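Local coordinates for protein tyrocidine synthase 2 (Brevibacillus parabrevis, PDB 6TA8) that has the condensation-domain fold and belongs to a large, modular, multidomain synthetase, at residues S415-L420 with G437-Q442; R245-T250 with Q409-E414; P381-N386 with L421-M426. All coordinates share one frame; numbering follows the deposited sequence.

Contact 1. Residues S415-L420 with G437-Q442; sequences SERVFL and GYSRLQ
Arg417 lays one face of its guanidinium against the backbone of strand 431-439, and this is the tight part of the contact. Ser439 N lies 4.0 Å above the guanidinium plane of Arg417, over its centre, with Tyr438 C nearer the rim. Lower down the same side chain, Arg417 CD and NE pass alongside Ser439 CB, NE at 3.8 Å. A bend at chi3 (48°) lets the guanidinium lie with one face over the Tyr438-Ser439 peptide. Arg417 NH2 gives a weak hydrogen bond of 3.1 Å to Leu420 O, in the arginine's own loop, while Arg417 NH1 bonds Thr250 OG1.

Toward Leu420 and Gln442 the packing is looser, and a water mediates between them. The water accepts from Ser439 N at 2.6 Å. It donates to Leu420 O, and the water's other bond runs to Gln442 OE1 at 2.7 Å. Direct touch here is slight, Leu420 CD1 standing 4.2 Å from Gln442 NE2.

Loop and strand end are therefore joined by a flat cation lying over peptide groups and by one three-bonded water. The chemistry implies polar, water-mediated joining, with Arg417 fixed mainly through NH1 to Thr250 and only weakly through NH2 to Leu420 O.

Contact 2. Residues R245-T250 with Q409-E414; sequences RKQKHT and QLFSPE
A 3-10 turn at Gln247-Lys248, just ahead of strand 250-256, meets the loop 409-414 on the way from strand 401-402 to strand 421-428. The two loops are joined at Pro413 O: Lys248 N donates to it at 3.0 Å, and Gln247 N stands 3.3 Å from the same oxygen. The CB atoms of Lys248 and Pro413 lie alongside each other at 4.1 Å.

Gln247 fills the inner side. Its CB comes 3.2 Å from Ser412 O, and with CG anti to the backbone N (chi1 -156°) and a bend at chi2 the amide is carried to Phe411. Gln247 CD lies 3.7 Å from Phe411 CD2, the amide and ring planes 34° apart. Thr250 OG1 donates to Gln247 OE1 at 2.8 Å from above the carbonyl plane, which would limit rotation of the amide. The Phe411 ring also meets Trp55, and Ser412 OG bonds Asp51.

On the outer side Glu414 faces two lysines, one at each carboxylate oxygen. Lys248 NZ forms a weak hydrogen bond, part of a salt bridge, to OE2 of Glu414 at 3.3 Å. Lys246 runs beside the glutamate, pointing the same way, with its NZ in a long salt bridge of 3.8 Å to Glu414 OE1.

Lys246, Lys248 and Glu414 thus form a salt-bridge network on the more exposed side, while the buried Gln247 meets Phe411 and Ser412. Two lysines near one carboxylate would be expected to favour its ionised form, and the long Lys246 bridge and the weak Lys248 bond suggest electrostatic attraction more than rigid bonding.

Contact 3. Residues P381-N386 with L421-M426; sequences PEISFN and LDISAM
Ser384 and Asp422 sit side by side in two parallel strands, 383-390 and 421-428, whose short segments run 14° apart. Five backbone bonds join them, alternating in direction. Leu421 N donates to Glu382 O, then Ser384 N to Leu421 O at 2.9 Å, nearly straight at 167°. Ile423 N returns to Ser384 O at 2.7 Å, equally straight. Asn386 N donates to Ile423 O at 3.1 Å, and the series ends in a weak bond from Ala425 N to Asn386 O.

Several of the acceptors have a second, softer partner: Leu421 O also faces the CA-H of Ile383, Ile423 O that of Phe385 at 3.2 Å, and Asn386 O that of Ser424. The outward-facing peptide groups are served by other strands: Ile383 and Phe385 bond to strand 297-304, Asp422 and Ser424 to strand 431-439. Ser384 OG makes a weak bond to Asn301 O.

Side chains on the Ile383, Phe385 and Ile423 face are apolar and touch. Ile383 CG2 meets Ile423 CD1 at 3.7 Å. Phe385, its CG anti to the backbone N (chi1 -167°), leans its ring over to the neighbouring strand, so that CD1 touches Ile423 CG2 at 3.7 Å and CZ reaches Ala425 CB at 4.0 Å. Helix 277-293 covers this face through Leu281, Leu282 and Leu285.

Parallel central strands under a helix belong here to the mixed sheet of the C-terminal subdomain of a condensation domain, which has the chloramphenicol acetyltransferase-like fold.

Overall arrangement
Contact 3 is the buried one, strand against strand within the six-stranded sheet, whereas contacts 1 and 2 are partly buried and built largely from loops farther from the chain's centre. One continuous piece of chain, 409-426, passes through all three: residues 409-414 serve contact 2, residues 415-420 contact 1, and residues 421-426 contact 3. Contacts 1 and 2 touch through Arg417 N with Arg245 O and Arg440 N with His249 O; contacts 1 and 3 share the sheet, where Gly437 N probably bonds Asp422 O between neighbouring strands. Contacts 2 and 3 do not touch. Regular backbone bonding and apolar packing inside give way to water, guanidinium and salt bridges outward.

Contact 1. Residues S415-L420 with G437-Q442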
# COMPACT_ATOMS: atom_id res chain seq x y z
N SER A 415 7.53 -10.28 13.22
CA SER A 415 7.93 -9.07 12.51
C SER A 415 7.69 -7.83 13.37
O SER A 415 6.68 -7.73 14.07
CB SER A 415 7.17 -8.95 11.19
OG SER A 415 7.60 -7.82 10.45
N GLU A 416 8.62 -6.89 13.30
CA GLU A 416 8.57 -5.70 14.14
C GLU A 416 7.68 -4.63 13.52
O GLU A 416 7.70 -4.42 12.30
CB GLU A 416 9.98 -5.15 14.36
CG GLU A 416 10.93 -6.10 15.07
CD GLU A 416 11.56 -7.11 14.13
OE1 GLU A 416 11.27 -7.07 12.91
OE2 GLU A 416 12.36 -7.95 14.60
N ARG A 417 6.91 -3.95 14.36
CA ARG A 417 6.09 -2.84 13.92
C ARG A 417 6.96 -1.60 13.71
O ARG A 417 7.87 -1.33 14.49
CB ARG A 417 4.99 -2.54 14.93
CG ARG A 417 3.88 -3.58 14.97
CD ARG A 417 2.85 -3.25 16.04
NE ARG A 417 2.42 -1.85 15.97
CZ ARG A 417 1.43 -1.42 15.19
NH1 ARG A 417 0.77 -2.27 14.41
NH2 ARG A 417 1.10 -0.13 15.18
N VAL A 418 6.66 -0.85 12.65
CA VAL A 418 7.42 0.34 12.31
C VAL A 418 6.72 1.61 12.78
O VAL A 418 7.37 2.52 13.30
CB VAL A 418 7.69 0.38 10.79
CG1 VAL A 418 8.40 1.68 10.41
CG2 VAL A 418 8.50 -0.83 10.36
N PHE A 419 5.40 1.67 12.63
CA PHE A 419 4.63 2.85 12.98
C PHE A 419 3.77 2.57 14.20
O PHE A 419 3.27 1.46 14.39
CB PHE A 419 3.75 3.30 11.81
CG PHE A 419 4.53 3.77 10.62
CD1 PHE A 419 5.12 5.02 10.63
CD2 PHE A 419 4.68 2.97 9.50
CE1 PHE A 419 5.84 5.47 9.54
CE2 PHE A 419 5.40 3.41 8.41
CZ PHE A 419 5.98 4.66 8.43
N LEU A 420 3.60 3.60 15.04
CA LEU A 420 2.78 3.46 16.24
C LEU A 420 1.31 3.26 15.88
O LEU A 420 0.58 2.57 16.60
CB LEU A 420 2.95 4.68 17.13
CG LEU A 420 2.35 4.63 18.53
CD1 LEU A 420 3.42 4.94 19.56
CD2 LEU A 420 1.20 5.62 18.64
N GLY A 437 -4.61 0.38 12.78
CA GLY A 437 -3.81 -0.71 13.31
C GLY A 437 -2.96 -0.24 14.47
O GLY A 437 -2.28 0.78 14.39
N TYR A 438 -3.00 -1.01 15.56
CA TYR A 438 -2.27 -0.68 16.78
C TYR A 438 -1.77 -1.96 17.43
O TYR A 438 -2.16 -3.07 17.05
CB TYR A 438 -3.14 0.12 17.75
CG TYR A 438 -4.29 -0.68 18.33
CD1 TYR A 438 -5.48 -0.83 17.62
CD2 TYR A 438 -4.20 -1.28 19.58
CE1 TYR A 438 -6.53 -1.56 18.14
CE2 TYR A 438 -5.25 -2.01 20.11
CZ TYR A 438 -6.41 -2.15 19.38
OH TYR A 438 -7.46 -2.87 19.90
N SER A 439 -0.91 -1.80 18.42
CA SER A 439 -0.42 -2.92 19.23
C SER A 439 -1.13 -2.90 20.58
O SER A 439 -1.24 -1.85 21.21
CB SER A 439 1.09 -2.83 19.43
OG SER A 439 1.55 -3.86 20.29
N ARG A 440 -1.60 -4.07 21.01
CA ARG A 440 -2.35 -4.15 22.26
C ARG A 440 -1.46 -3.93 23.48
O ARG A 440 -1.99 -3.68 24.57
CB ARG A 440 -3.07 -5.49 22.37
CG ARG A 440 -2.15 -6.70 22.36
CD ARG A 440 -2.95 -7.99 22.49
NE ARG A 440 -3.86 -7.94 23.62
CZ ARG A 440 -3.55 -8.36 24.85
NH1 ARG A 440 -2.35 -8.85 25.10
NH2 ARG A 440 -4.45 -8.27 25.83
N LEU A 441 -0.14 -4.03 23.33
CA LEU A 441 0.77 -3.76 24.43
C LEU A 441 1.03 -2.27 24.63
O LEU A 441 1.73 -1.90 25.57
CB LEU A 441 2.10 -4.49 24.21
CG LEU A 441 2.05 -5.91 23.64
CD1 LEU A 441 3.44 -6.51 23.63
CD2 LEU A 441 1.09 -6.80 24.42
N GLN A 442 0.49 -1.42 23.76
CA GLN A 442 0.62 0.02 23.89
C GLN A 442 -0.70 0.74 24.09
O GLN A 442 -0.73 1.79 24.72
CB GLN A 442 1.32 0.61 22.65
CG GLN A 442 2.81 0.35 22.60
CD GLN A 442 3.42 0.75 21.27
OE1 GLN A 442 2.81 0.57 20.22
NE2 GLN A 442 4.63 1.29 21.32
O HOH W 1 0.58 0.31 18.79

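Contact 2. Residues R245-T250 with Q409-E414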
# COMPACT_ATOMS: atom_id res chain seq x y z
N ARG A 245 7.69 -4.72 19.82
CA ARG A 245 6.97 -4.24 18.64
C ARG A 245 6.62 -5.37 17.68
O ARG A 245 6.43 -5.12 16.48
CB ARG A 245 7.79 -3.17 17.93
CG ARG A 245 8.89 -2.56 18.78
CD ARG A 245 9.26 -1.16 18.31
NE ARG A 245 8.32 -0.15 18.79
CZ ARG A 245 8.36 0.40 20.00
NH1 ARG A 245 9.31 0.04 20.86
NH2 ARG A 245 7.47 1.31 20.35
N LYS A 246 6.52 -6.60 18.17
CA LYS A 246 6.22 -7.74 17.31
C LYS A 246 4.81 -7.64 16.75
O LYS A 246 3.91 -7.05 17.37
CB LYS A 246 6.40 -9.05 18.08
CG LYS A 246 7.85 -9.45 18.29
CD LYS A 246 7.97 -10.88 18.78
CE LYS A 246 7.32 -11.06 20.14
NZ LYS A 246 7.46 -12.46 20.64
N GLN A 247 4.62 -8.22 15.57
CA GLN A 247 3.34 -8.10 14.87
C GLN A 247 2.25 -8.97 15.49
O GLN A 247 1.07 -8.75 15.21
CB GLN A 247 3.52 -8.47 13.40
CG GLN A 247 2.46 -7.88 12.48
CD GLN A 247 2.68 -6.40 12.21
OE1 GLN A 247 1.83 -5.57 12.52
NE2 GLN A 247 3.83 -6.07 11.63
N LYS A 248 2.62 -9.95 16.33
CA LYS A 248 1.61 -10.82 16.92
C LYS A 248 0.66 -10.07 17.84
O LYS A 248 -0.47 -10.53 18.05
CB LYS A 248 2.29 -11.96 17.69
CG LYS A 248 3.21 -11.50 18.81
CD LYS A 248 3.76 -12.68 19.59
CE LYS A 248 4.53 -13.62 18.69
NZ LYS A 248 4.92 -14.88 19.39
N HIS A 249 1.08 -8.93 18.38
CA HIS A 249 0.25 -8.13 19.27
C HIS A 249 -0.55 -7.06 18.53
O HIS A 249 -1.11 -6.17 19.17
CB HIS A 249 1.11 -7.47 20.35
CG HIS A 249 2.02 -8.42 21.06
ND1 HIS A 249 1.59 -9.25 22.07
CD2 HIS A 249 3.34 -8.68 20.90
CE1 HIS A 249 2.61 -9.98 22.50
NE2 HIS A 249 3.68 -9.65 21.81
N THR A 250 -0.61 -7.13 17.20
CA THR A 250 -1.28 -6.11 16.41
C THR A 250 -2.78 -6.41 16.33
O THR A 250 -3.19 -7.51 15.97
CB THR A 250 -0.69 -6.04 15.01
OG1 THR A 250 0.62 -5.45 15.07
CG2 THR A 250 -1.57 -5.20 14.09
N GLN A 409 -2.68 -14.20 8.03
CA GLN A 409 -1.73 -13.24 8.58
C GLN A 409 -0.71 -12.85 7.51
O GLN A 409 0.02 -13.70 7.00
CB GLN A 409 -1.04 -13.82 9.81
CG GLN A 409 0.05 -12.95 10.41
CD GLN A 409 -0.47 -11.62 10.94
OE1 GLN A 409 -0.75 -10.69 10.18
NE2 GLN A 409 -0.60 -11.52 12.26
N LEU A 410 -0.67 -11.56 7.18
CA LEU A 410 0.15 -11.09 6.07
C LEU A 410 1.62 -10.93 6.45
O LEU A 410 2.49 -11.16 5.61
CB LEU A 410 -0.40 -9.77 5.53
CG LEU A 410 -1.72 -9.84 4.77
CD1 LEU A 410 -2.31 -8.46 4.57
CD2 LEU A 410 -1.54 -10.55 3.44
N PHE A 411 1.90 -10.54 7.68
CA PHE A 411 3.27 -10.39 8.15
C PHE A 411 3.66 -11.58 9.03
O PHE A 411 2.84 -12.44 9.35
CB PHE A 411 3.44 -9.08 8.94
CG PHE A 411 2.73 -7.92 8.32
CD1 PHE A 411 3.27 -7.25 7.24
CD2 PHE A 411 1.51 -7.49 8.82
CE1 PHE A 411 2.62 -6.17 6.67
CE2 PHE A 411 0.85 -6.41 8.25
CZ PHE A 411 1.41 -5.75 7.18
N SER A 412 4.92 -11.62 9.40
CA SER A 412 5.33 -12.66 10.34
C SER A 412 4.91 -12.27 11.76
O SER A 412 4.93 -11.08 12.10
CB SER A 412 6.84 -12.87 10.29
OG SER A 412 7.24 -13.93 11.14
N PRO A 413 4.51 -13.23 12.58
CA PRO A 413 4.16 -12.89 13.97
C PRO A 413 5.32 -12.27 14.74
O PRO A 413 5.08 -11.50 15.68
CB PRO A 413 3.75 -14.25 14.57
CG PRO A 413 3.35 -15.07 13.40
CD PRO A 413 4.24 -14.65 12.27
N GLU A 414 6.56 -12.57 14.35
CA GLU A 414 7.73 -11.98 14.98
C GLU A 414 8.17 -10.68 14.31
O GLU A 414 9.11 -10.04 14.81
CB GLU A 414 8.90 -12.97 14.96
CG GLU A 414 8.49 -14.41 15.24
CD GLU A 414 8.17 -14.65 16.70
OE1 GLU A 414 8.91 -14.13 17.56
OE2 GLU A 414 7.18 -15.36 16.98

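Contact 3. Residues P381-N386 with L421-M426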
# COMPACT_ATOMS: atom_id res chain seq x y z
N PRO A 381 7.80 10.44 11.83
CA PRO A 381 6.35 10.33 12.05
C PRO A 381 6.00 9.02 12.74
O PRO A 381 6.62 7.98 12.50
CB PRO A 381 5.77 10.38 10.62
CG PRO A 381 6.89 10.84 9.74
CD PRO A 381 8.15 10.38 10.40
N GLU A 382 5.00 9.09 13.62
CA GLU A 382 4.53 7.92 14.34
C GLU A 382 3.18 7.42 13.84
O GLU A 382 2.75 6.34 14.27
CB GLU A 382 4.44 8.22 15.85
CG GLU A 382 5.77 8.13 16.57
CD GLU A 382 5.72 8.69 17.98
OE1 GLU A 382 4.99 9.68 18.20
OE2 GLU A 382 6.40 8.13 18.86
N ILE A 383 2.51 8.16 12.96
CA ILE A 383 1.27 7.73 12.35
C ILE A 383 1.49 7.59 10.85
O ILE A 383 2.13 8.45 10.23
CB ILE A 383 0.12 8.72 12.63
CG1 ILE A 383 0.02 9.01 14.13
CG2 ILE A 383 -1.20 8.17 12.11
CD1 ILE A 383 -1.04 10.03 14.47
N SER A 384 0.97 6.52 10.27
CA SER A 384 1.03 6.28 8.84
C SER A 384 -0.38 6.31 8.27
O SER A 384 -1.29 5.67 8.81
CB SER A 384 1.71 4.94 8.53
OG SER A 384 1.80 4.73 7.13
N PHE A 385 -0.56 7.04 7.17
CA PHE A 385 -1.84 7.13 6.48
C PHE A 385 -1.68 6.67 5.04
O PHE A 385 -0.65 6.91 4.41
CB PHE A 385 -2.39 8.56 6.52
CG PHE A 385 -3.83 8.66 6.11
CD1 PHE A 385 -4.84 8.49 7.05
CD2 PHE A 385 -4.19 8.92 4.80
CE1 PHE A 385 -6.17 8.58 6.68
CE2 PHE A 385 -5.51 9.01 4.42
CZ PHE A 385 -6.51 8.84 5.37
N ASN A 386 -2.71 6.00 4.53
CA ASN A 386 -2.69 5.47 3.17
C ASN A 386 -4.13 5.32 2.69
O ASN A 386 -4.91 4.59 3.30
CB ASN A 386 -1.97 4.13 3.11
CG ASN A 386 -1.91 3.55 1.71
OD1 ASN A 386 -2.01 4.28 0.72
ND2 ASN A 386 -1.76 2.24 1.61
N LEU A 421 0.85 3.86 14.78
CA LEU A 421 -0.52 3.72 14.33
C LEU A 421 -0.54 3.67 12.81
O LEU A 421 0.02 4.56 12.15
CB LEU A 421 -1.40 4.88 14.82
CG LEU A 421 -1.68 4.98 16.32
CD1 LEU A 421 -2.43 6.27 16.63
CD2 LEU A 421 -2.45 3.77 16.82
N ASP A 422 -1.18 2.65 12.25
CA ASP A 422 -1.37 2.53 10.81
C ASP A 422 -2.84 2.78 10.50
O ASP A 422 -3.71 2.01 10.92
CB ASP A 422 -0.95 1.16 10.30
CG ASP A 422 -1.29 0.94 8.84
OD1 ASP A 422 -1.32 -0.22 8.39
OD2 ASP A 422 -1.54 1.95 8.13
N ILE A 423 -3.11 3.85 9.77
CA ILE A 423 -4.47 4.26 9.43
C ILE A 423 -4.65 4.10 7.93
O ILE A 423 -4.00 4.81 7.14
CB ILE A 423 -4.76 5.70 9.88
CG1 ILE A 423 -4.56 5.83 11.39
CG2 ILE A 423 -6.17 6.10 9.49
CD1 ILE A 423 -4.81 7.22 11.92
N SER A 424 -5.51 3.18 7.52
CA SER A 424 -5.82 2.94 6.13
C SER A 424 -7.21 3.45 5.79
O SER A 424 -8.05 3.66 6.68
CB SER A 424 -5.72 1.44 5.80
OG SER A 424 -4.39 0.98 5.93
N ALA A 425 -7.45 3.67 4.50
CA ALA A 425 -8.72 4.21 4.04
C ALA A 425 -9.03 3.60 2.68
O ALA A 425 -8.24 3.74 1.74
CB ALA A 425 -8.68 5.73 3.95
N MET A 426 -10.18 2.94 2.57
CA MET A 426 -10.60 2.34 1.32
C MET A 426 -12.12 2.41 1.22
O MET A 426 -12.82 2.47 2.24
CB MET A 426 -10.13 0.88 1.20
CG MET A 426 -10.78 -0.06 2.20
SD MET A 426 -10.21 -1.77 2.02
CE MET A 426 -10.65 -2.10 0.31